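PDB 6U4B: WbbM protein from Klebsiella pneumoniae, which probably acts as a bifunctional, metal-binding glycosyltransferase that polymerises O-antigen polysaccharide. Local coordinates for residues N425-A430 / Y515-F520. Residues are numbered along the deposited sequence; the frame is centred on the assembly and turned at random.
Sequences NNLVAA and YSRVTF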
loop_
_atom_site.group_PDB
_atom_site.type_symbol
_atom_site.label_atom_id
_atom_site.label_comp_id
_atom_site.label_asym_id
_atom_site.label_seq_id
_atom_site.Cartn_x
_atom_site.Cartn_y
_atom_site.Cartn_z
ATOM N N ASN A 425 -32.519 -13.489 27.191
ATOM C CA ASN A 425 -32.436 -12.437 28.195
ATOM C C ASN A 425 -31.117 -12.468 28.958
ATOM O O ASN A 425 -31.021 -11.877 30.038
ATOM C CB ASN A 425 -33.621 -12.510 29.163
ATOM C CG ASN A 425 -33.761 -13.866 29.825
ATOM O OD1 ASN A 425 -32.836 -14.678 29.823
ATOM N ND2 ASN A 425 -34.930 -14.116 30.404
ATOM N N ASN A 426 -30.106 -13.150 28.424
ATOM C CA ASN A 426 -28.772 -13.049 28.996
ATOM C C ASN A 426 -28.268 -11.618 28.875
ATOM O O ASN A 426 -28.637 -10.878 27.958
ATOM C CB ASN A 426 -27.804 -14.009 28.302
ATOM C CG ASN A 426 -27.944 -15.434 28.796
ATOM O OD1 ASN A 426 -28.523 -15.679 29.853
ATOM N ND2 ASN A 426 -27.401 -16.382 28.040
ATOM N N LEU A 427 -27.421 -11.223 29.822
ATOM C CA LEU A 427 -26.972 -9.839 29.859
ATOM C C LEU A 427 -25.816 -9.585 28.905
ATOM O O LEU A 427 -25.708 -8.484 28.354
ATOM C CB LEU A 427 -26.584 -9.455 31.287
ATOM C CG LEU A 427 -27.736 -9.554 32.288
ATOM C CD1 LEU A 427 -27.285 -9.115 33.674
ATOM C CD2 LEU A 427 -28.929 -8.733 31.817
ATOM N N VAL A 428 -24.950 -10.579 28.689
ATOM C CA VAL A 428 -23.792 -10.427 27.818
ATOM C C VAL A 428 -23.512 -11.731 27.087
ATOM O O VAL A 428 -23.993 -12.805 27.459
ATOM C CB VAL A 428 -22.517 -10.000 28.586
ATOM C CG1 VAL A 428 -22.642 -8.581 29.118
ATOM C CG2 VAL A 428 -22.223 -10.986 29.713
ATOM N N ALA A 429 -22.718 -11.611 26.025
ATOM C CA ALA A 429 -22.069 -12.740 25.377
ATOM C C ALA A 429 -20.570 -12.487 25.408
ATOM O O ALA A 429 -20.124 -11.373 25.112
ATOM C CB ALA A 429 -22.560 -12.927 23.940
ATOM N N ALA A 430 -19.801 -13.508 25.780
ATOM C CA ALA A 430 -18.365 -13.338 25.963
ATOM C C ALA A 430 -17.686 -14.693 25.837
ATOM O O ALA A 430 -18.339 -15.738 25.792
ATOM C CB ALA A 430 -18.046 -12.685 27.313
ATOM N N TYR A 515 -23.168 -13.053 36.367
ATOM C CA TYR A 515 -23.066 -14.495 36.572
ATOM C C TYR A 515 -24.384 -15.190 36.252
ATOM O O TYR A 515 -25.459 -14.728 36.648
ATOM C CB TYR A 515 -22.651 -14.812 38.009
ATOM C CG TYR A 515 -22.463 -16.297 38.238
ATOM C CD1 TYR A 515 -21.444 -16.987 37.593
ATOM C CD2 TYR A 515 -23.310 -17.008 39.078
ATOM C CE1 TYR A 515 -21.267 -18.343 37.784
ATOM C CE2 TYR A 515 -23.139 -18.370 39.276
ATOM C CZ TYR A 515 -22.114 -19.028 38.625
ATOM O OH TYR A 515 -21.926 -20.374 38.807
ATOM N N SER A 516 -24.289 -16.311 35.536
ATOM C CA SER A 516 -25.411 -17.111 35.049
ATOM C C SER A 516 -26.284 -16.356 34.051
ATOM O O SER A 516 -27.389 -16.814 33.732
ATOM C CB SER A 516 -26.275 -17.650 36.200
ATOM O OG SER A 516 -27.012 -16.612 36.817
ATOM N N ARG A 517 -25.821 -15.217 33.547
ATOM C CA ARG A 517 -26.508 -14.453 32.513
ATOM C C ARG A 517 -25.576 -14.214 31.332
ATOM O O ARG A 517 -25.581 -13.145 30.716
ATOM C CB ARG A 517 -27.027 -13.124 33.059
ATOM C CG ARG A 517 -27.774 -13.219 34.390
ATOM C CD ARG A 517 -29.158 -13.841 34.241
ATOM N NE ARG A 517 -29.993 -13.122 33.280
ATOM C CZ ARG A 517 -30.616 -11.974 33.533
ATOM N NH1 ARG A 517 -30.498 -11.395 34.721
ATOM N NH2 ARG A 517 -31.356 -11.401 32.593
ATOM N N VAL A 518 -24.748 -15.205 31.010
ATOM C CA VAL A 518 -23.694 -15.059 30.012
ATOM C C VAL A 518 -23.882 -16.120 28.937
ATOM O O VAL A 518 -23.940 -17.318 29.241
ATOM C CB VAL A 518 -22.296 -15.166 30.641
ATOM C CG1 VAL A 518 -21.223 -15.139 29.566
ATOM C CG2 VAL A 518 -22.075 -14.044 31.641
ATOM N N THR A 519 -23.978 -15.679 27.685
ATOM C CA THR A 519 -23.840 -16.559 26.532
ATOM C C THR A 519 -22.357 -16.699 26.214
ATOM O O THR A 519 -21.637 -15.700 26.148
ATOM C CB THR A 519 -24.591 -16.004 25.321
ATOM O OG1 THR A 519 -26.003 -16.079 25.557
ATOM C CG2 THR A 519 -24.248 -16.794 24.067
ATOM N N PHE A 520 -21.895 -17.931 26.040
ATOM C CA PHE A 520 -20.472 -18.188 25.857
ATOM C C PHE A 520 -20.141 -18.246 24.371
ATOM O O PHE A 520 -20.697 -19.068 23.635
ATOM C CB PHE A 520 -20.058 -19.468 26.580
ATOM C CG PHE A 520 -20.156 -19.358 28.073
ATOM C CD1 PHE A 520 -19.244 -18.592 28.781
ATOM C CD2 PHE A 520 -21.174 -19.994 28.766
ATOM C CE1 PHE A 520 -19.334 -18.474 30.155
ATOM C CE2 PHE A 520 -21.268 -19.882 30.143
ATOM C CZ PHE A 520 -20.346 -19.121 30.839
HETATM O O HOH W 1 -30.627 -14.824 31.478
#
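Val428 O accepts Thr519 N at 2.9 Å, and Ala430 N in turn bonds Thr519 O at 2.9 Å, so Thr519 turns both its N and its O to the parallel strand 428-432, bracketing Ala429. The tight part lies here: branched Val428 and Val518 suit a closely packed strand pair, meeting CG2 to CG2 at 3.6 Å, with Val428 also against Ile477 and Met484 and Val518 against Phe472. On the other face the small Ala429 lets its CB come 3.9 Å from Thr519 CB. Where the strands begin, Arg517 O receives Leu427 N and, weakly, Val428 N. Thr519 adds a hydroxyl for the Asn426 amide, whose plane holds OG1, the ND2 bond nearly straight at 168°.

Toward solvent the contact turns polar and hydrated. Bends at chi2 (-73°) and chi3 (-57°) fold Arg517 back, long enough to lay one guanidinium face over Leu427 CG while NH2 reaches Asn425 O at 2.6 Å and also pairs with Glu487. Looser, water-mediated links join Arg517 NE to Asn425 OD1 and Asn426 OD1.

Strand 428-432 also pairs antiparallel with strand 477-479, placing the parallel pair in a mixed sheet consistent with the GT-A fold of family 8 glycosyltransferases.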